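Local coordinates for protein endo-beta-mannanase (Opitutaceae bacterium TAV5, PDB 7BOB) that acts as a homotrimeric exo-beta-1,4-mannosidase of glycoside hydrolase family 5, probably releasing mannose units from the chain ends of beta-1,4-linked mannan fragments, at residues A[65-70]-A[131-136]; A[253-258]-A[293-298]. All blocks are in the same frame, centred on the assembly; numbering follows the deposited sequence.

Contact 1: residues A[65-70]-A[131-136]; sequences DFEPRP and AAYART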
loop_
_atom_site.group_PDB
_atom_site.type_symbol
_atom_site.label_atom_id
_atom_site.label_comp_id
_atom_site.label_asym_id
_atom_site.label_seq_id
_atom_site.Cartn_x
_atom_site.Cartn_y
_atom_site.Cartn_z
ATOM N N ASP A 65 35.997 3.957 -0.718
ATOM C CA ASP A 65 37.373 4.204 -0.303
ATOM C C ASP A 65 38.349 3.709 -1.356
ATOM O O ASP A 65 39.376 4.351 -1.616
ATOM C CB ASP A 65 37.654 3.511 1.036
ATOM C CG ASP A 65 36.891 4.123 2.202
ATOM O OD1 ASP A 65 36.781 5.361 2.296
ATOM O OD2 ASP A 65 36.425 3.350 3.058
ATOM N N PHE A 66 38.039 2.578 -1.985
ATOM C CA PHE A 66 39.009 1.883 -2.825
ATOM C C PHE A 66 38.897 2.250 -4.303
ATOM O O PHE A 66 39.869 2.064 -5.045
ATOM C CB PHE A 66 38.863 0.362 -2.663
ATOM C CG PHE A 66 39.486 -0.191 -1.398
ATOM C CD1 PHE A 66 38.825 -0.086 -0.174
ATOM C CD2 PHE A 66 40.742 -0.821 -1.430
ATOM C CE1 PHE A 66 39.394 -0.599 1.005
ATOM C CE2 PHE A 66 41.318 -1.334 -0.255
ATOM C CZ PHE A 66 40.651 -1.220 0.963
ATOM N N GLU A 67 37.755 2.759 -4.756
ATOM C CA GLU A 67 37.590 3.219 -6.136
ATOM C C GLU A 67 36.913 4.582 -6.139
ATOM O O GLU A 67 35.746 4.709 -6.528
ATOM C CB GLU A 67 36.791 2.215 -6.967
ATOM C CG GLU A 67 37.011 2.393 -8.456
ATOM C CD GLU A 67 36.199 1.439 -9.289
ATOM O OE1 GLU A 67 35.708 0.432 -8.744
ATOM O OE2 GLU A 67 36.045 1.701 -10.497
ATOM N N PRO A 68 37.622 5.628 -5.701
ATOM C CA PRO A 68 37.001 6.960 -5.628
ATOM C C PRO A 68 36.619 7.534 -6.981
ATOM O O PRO A 68 35.752 8.416 -7.033
ATOM C CB PRO A 68 38.076 7.816 -4.947
ATOM C CG PRO A 68 39.353 7.071 -5.185
ATOM C CD PRO A 68 38.988 5.625 -5.156
ATOM N N ARG A 69 37.233 7.080 -8.066
ATOM C CA ARG A 69 36.859 7.487 -9.410
ATOM C C ARG A 69 36.793 6.231 -10.266
ATOM O O ARG A 69 37.445 5.235 -9.946
ATOM C CB ARG A 69 37.863 8.507 -10.002
ATOM C CG ARG A 69 37.802 9.892 -9.331
ATOM C CD ARG A 69 39.078 10.739 -9.561
ATOM N NE ARG A 69 40.302 9.937 -9.454
ATOM C CZ ARG A 69 40.898 9.608 -8.301
ATOM N NH1 ARG A 69 40.386 10.026 -7.142
ATOM N NH2 ARG A 69 42.002 8.860 -8.300
ATOM N N PRO A 70 35.994 6.229 -11.331
ATOM C CA PRO A 70 35.761 4.963 -12.055
ATOM C C PRO A 70 37.057 4.420 -12.636
ATOM O O PRO A 70 37.740 5.094 -13.406
ATOM C CB PRO A 70 34.757 5.349 -13.151
ATOM C CG PRO A 70 34.218 6.696 -12.742
ATOM C CD PRO A 70 35.262 7.365 -11.924
ATOM N N ALA A 131 32.172 -5.888 -11.546
ATOM C CA ALA A 131 33.016 -7.030 -11.881
ATOM C C ALA A 131 34.494 -6.655 -11.822
ATOM O O ALA A 131 35.304 -7.366 -11.215
ATOM C CB ALA A 131 32.653 -7.562 -13.270
ATOM N N ALA A 132 34.862 -5.531 -12.436
ATOM C CA ALA A 132 36.265 -5.127 -12.421
ATOM C C ALA A 132 36.744 -4.900 -10.996
ATOM O O ALA A 132 37.863 -5.284 -10.642
ATOM C CB ALA A 132 36.458 -3.869 -13.258
ATOM N N TYR A 133 35.892 -4.309 -10.156
ATOM C CA TYR A 133 36.263 -4.064 -8.764
ATOM C C TYR A 133 36.446 -5.371 -8.003
ATOM O O TYR A 133 37.374 -5.504 -7.199
ATOM C CB TYR A 133 35.202 -3.193 -8.093
ATOM C CG TYR A 133 35.259 -3.152 -6.582
ATOM C CD1 TYR A 133 36.313 -2.530 -5.918
ATOM C CD2 TYR A 133 34.234 -3.713 -5.816
ATOM C CE1 TYR A 133 36.354 -2.471 -4.523
ATOM C CE2 TYR A 133 34.260 -3.672 -4.425
ATOM C CZ TYR A 133 35.317 -3.044 -3.784
ATOM O OH TYR A 133 35.336 -2.993 -2.406
ATOM N N ALA A 134 35.577 -6.349 -8.247
ATOM C CA ALA A 134 35.739 -7.637 -7.583
ATOM C C ALA A 134 37.038 -8.309 -8.008
ATOM O O ALA A 134 37.770 -8.858 -7.173
ATOM C CB ALA A 134 34.547 -8.545 -7.883
ATOM N N ARG A 135 37.336 -8.279 -9.309
ATOM C CA ARG A 135 38.582 -8.866 -9.787
ATOM C C ARG A 135 39.791 -8.137 -9.209
ATOM O O ARG A 135 40.767 -8.780 -8.798
ATOM C CB ARG A 135 38.613 -8.854 -11.315
ATOM C CG ARG A 135 39.900 -9.457 -11.868
ATOM C CD ARG A 135 39.799 -9.782 -13.350
ATOM N NE ARG A 135 39.466 -8.582 -14.115
ATOM C CZ ARG A 135 38.285 -8.356 -14.695
ATOM N NH1 ARG A 135 37.308 -9.259 -14.610
ATOM N NH2 ARG A 135 38.082 -7.223 -15.368
ATOM N N THR A 136 39.718 -6.809 -9.102
ATOM C CA THR A 136 40.847 -6.043 -8.582
ATOM C C THR A 136 41.149 -6.400 -7.136
ATOM O O THR A 136 42.309 -6.612 -6.769
ATOM C CB THR A 136 40.575 -4.555 -8.686
ATOM O OG1 THR A 136 40.368 -4.204 -10.059
ATOM C CG2 THR A 136 41.749 -3.790 -8.112
#
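Apolar packing between F66 and Y133 is slight: F66 CB approaches Y133 CE1 at 4.2 Å, near the ring plane, and therefore meets an edge of the tyrosine. Beyond CB the phenylalanine ring turns away from Y133 and packs on M77, L78 and L81 of helix 75-89.

The polar side chain in the contact is E67, the first residue to leave helical geometry after helix 63-66. Its chain is extended, with CG anti to the backbone N (chi1 -160°) and CD anti to CA (chi2 -178°), a shape that carries the carboxylate out to the base of Y133. There OE1 lies 3.7 Å from Y133 CB and 4.1 Å from Y133 CD1, while the carboxylate and ring planes stand 31° apart. These are van der Waals contacts; the hydrogen bonds of this carboxylate go to other groups, W63 NE1 at OE1 and G71 N at OE2, and OE2 also forms a salt bridge with R129.

Aromatic stacking and a terminal hydrogen bond fix the tyrosine. Its ring stacks with W63, and OH bonds to the carbonyl of L99 on strand 94-101. In the family 5 (beta/alpha)8 barrel, the contact thus joins the connection following strand 56-62 to helix 124-141, which follows the next barrel strand, 94-101.

With only 111 Å² buried between the two segments, direct packing is modest. W63 both bonds E67 OE1 and stacks on Y133, linking the two side chains, and the R129 charge would be expected to favour an ionised E67 at this buried position.

Contact 2: residues A[253-258]-A[293-298]; sequences SGLADP and PHTDAY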
loop_
_atom_site.group_PDB
_atom_site.type_symbol
_atom_site.label_atom_id
_atom_site.label_comp_id
_atom_site.label_asym_id
_atom_site.label_seq_id
_atom_site.Cartn_x
_atom_site.Cartn_y
_atom_site.Cartn_z
ATOM N N SER A 253 9.681 -11.066 22.708
ATOM C CA SER A 253 9.767 -10.151 23.842
ATOM C C SER A 253 11.184 -9.907 24.340
ATOM O O SER A 253 11.357 -9.188 25.330
ATOM C CB SER A 253 8.877 -10.634 24.991
ATOM O OG SER A 253 7.569 -10.905 24.504
ATOM N N GLY A 254 12.198 -10.442 23.665
ATOM C CA GLY A 254 13.565 -10.070 23.985
ATOM C C GLY A 254 14.457 -11.189 24.484
ATOM O O GLY A 254 14.205 -12.368 24.223
ATOM N N LEU A 255 15.508 -10.816 25.212
ATOM C CA LEU A 255 16.595 -11.748 25.501
ATOM C C LEU A 255 16.109 -12.961 26.292
ATOM O O LEU A 255 16.547 -14.091 26.041
ATOM C CB LEU A 255 17.694 -11.027 26.260
ATOM C CG LEU A 255 18.405 -9.971 25.432
ATOM C CD1 LEU A 255 19.156 -9.011 26.337
ATOM C CD2 LEU A 255 19.318 -10.631 24.419
ATOM N N ALA A 256 15.185 -12.753 27.231
ATOM C CA ALA A 256 14.685 -13.849 28.067
ATOM C C ALA A 256 13.562 -14.651 27.416
ATOM O O ALA A 256 13.173 -15.689 27.965
ATOM C CB ALA A 256 14.187 -13.305 29.413
ATOM N N ASP A 257 13.026 -14.203 26.270
ATOM C CA ASP A 257 11.873 -14.870 25.663
ATOM C C ASP A 257 12.311 -16.102 24.883
ATOM O O ASP A 257 13.143 -15.985 23.978
ATOM C CB ASP A 257 11.132 -13.897 24.738
ATOM C CG ASP A 257 9.884 -14.512 24.093
ATOM O OD1 ASP A 257 9.491 -15.656 24.432
ATOM O OD2 ASP A 257 9.298 -13.845 23.224
ATOM N N PRO A 258 11.779 -17.284 25.189
ATOM C CA PRO A 258 12.031 -18.460 24.329
ATOM C C PRO A 258 11.662 -18.269 22.845
ATOM O O PRO A 258 12.315 -18.874 21.979
ATOM C CB PRO A 258 11.160 -19.552 24.973
ATOM C CG PRO A 258 10.963 -19.105 26.394
ATOM C CD PRO A 258 11.007 -17.612 26.404
ATOM N N PRO A 293 22.866 -9.917 33.078
ATOM C CA PRO A 293 22.241 -11.222 33.379
ATOM C C PRO A 293 21.483 -11.787 32.193
ATOM O O PRO A 293 21.526 -13.004 31.953
ATOM C CB PRO A 293 21.297 -10.919 34.555
ATOM C CG PRO A 293 21.702 -9.562 35.065
ATOM C CD PRO A 293 22.309 -8.832 33.912
ATOM N N HIS A 294 20.828 -10.914 31.404
ATOM C CA HIS A 294 19.960 -11.389 30.328
ATOM C C HIS A 294 20.736 -11.736 29.063
ATOM O O HIS A 294 20.411 -12.726 28.393
ATOM C CB HIS A 294 18.882 -10.350 30.044
ATOM C CG HIS A 294 18.176 -9.899 31.281
ATOM N ND1 HIS A 294 17.411 -10.753 32.050
ATOM C CD2 HIS A 294 18.154 -8.699 31.909
ATOM C CE1 HIS A 294 16.927 -10.090 33.084
ATOM N NE2 HIS A 294 17.364 -8.843 33.025
ATOM N N THR A 295 21.757 -10.942 28.713
ATOM C CA THR A 295 22.537 -11.274 27.528
ATOM C C THR A 295 23.301 -12.574 27.735
ATOM O O THR A 295 23.450 -13.383 26.807
ATOM C CB THR A 295 23.483 -10.117 27.182
ATOM O OG1 THR A 295 24.373 -9.851 28.278
ATOM C CG2 THR A 295 22.651 -8.846 26.875
ATOM N N ASP A 296 23.751 -12.812 28.965
ATOM C CA ASP A 296 24.470 -14.046 29.279
ATOM C C ASP A 296 23.569 -15.272 29.098
ATOM O O ASP A 296 23.949 -16.251 28.437
ATOM C CB ASP A 296 25.027 -13.923 30.701
ATOM C CG ASP A 296 25.509 -15.215 31.264
ATOM O OD1 ASP A 296 26.443 -15.811 30.703
ATOM O OD2 ASP A 296 24.952 -15.623 32.289
ATOM N N ALA A 297 22.350 -15.215 29.639
ATOM C CA ALA A 297 21.422 -16.337 29.476
ATOM C C ALA A 297 21.011 -16.508 28.017
ATOM O O ALA A 297 20.879 -17.643 27.532
ATOM C CB ALA A 297 20.183 -16.140 30.353
ATOM N N TYR A 298 20.822 -15.390 27.295
ATOM C CA TYR A 298 20.469 -15.475 25.883
ATOM C C TYR A 298 21.546 -16.204 25.097
ATOM O O TYR A 298 21.252 -17.102 24.294
ATOM C CB TYR A 298 20.246 -14.066 25.317
ATOM C CG TYR A 298 20.074 -14.015 23.817
ATOM C CD1 TYR A 298 18.841 -14.293 23.231
ATOM C CD2 TYR A 298 21.134 -13.658 22.987
ATOM C CE1 TYR A 298 18.667 -14.238 21.857
ATOM C CE2 TYR A 298 20.968 -13.578 21.599
ATOM C CZ TYR A 298 19.738 -13.874 21.044
ATOM O OH TYR A 298 19.576 -13.817 19.677
#
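D257 OD2, two residues beyond the L255 that packs on helix 292-309, is gripped twice: S253 N donates to its anti lone pair at 2.9 Å (N-H...O angle 147°), and R569 forms a salt bridge with it. The other oxygen, OD1, accepts from L259 N, which makes D257 the N-cap of helix 258-272. From G254 to D257 the backbone makes a type I beta turn, closed by D257 N to G254 O at 3.0 Å; at the backbone angles of G254 a side chain would run into the carbonyl O of S253, which calls for glycine.

From this turn L255 reaches the helix with both methyls, its CG anti to the carbonyl carbon (chi1 -67°), which sends them to T295 and Y298. CD2 lies over one face of the Y298 ring, 3.5 Å from Y298 CG and offset toward the rim; its 3.9 Å separation from the ring centroid, 27° off the normal, marks a CH-pi contact. In the (beta/alpha)8 barrel this brings the loop after strand 237-241 against the helix following the next strand, 277-282. The L255 side chain crosses the tyrosine at about a right angle, whereas it runs alongside T295, with CD1 at 3.5 Å from T295 CG2. Were Y298 an alanine, CD2 would lose the ring face it rests on, which would probably leave a gap on that side of L255 and let this methyl turn more easily. The L255 N-H bonds to D494 OD1 of a second subunit, and L255 O accepts from R261 NE.

In the fold
Contact 1 (65-70 with 131-136) closes before contact 2 (253-258 with 293-298) opens along the chain; their centres are 42 Å apart, their nearest atoms about 29 Å, and they do not touch. Both belong to the (beta/alpha)8 barrel built round the eight-stranded parallel sheet, yet they share no helix. Each sets the connection leaving one strand, 56-62 or 237-241, against the helix that follows the adjacent strand, 94-101 or 277-282. The same topological step is thus bridged by packing at two separate places around the barrel. They differ in assembly: no other subunit reaches contact 1, whereas contact 2 borders a second subunit of the trimer.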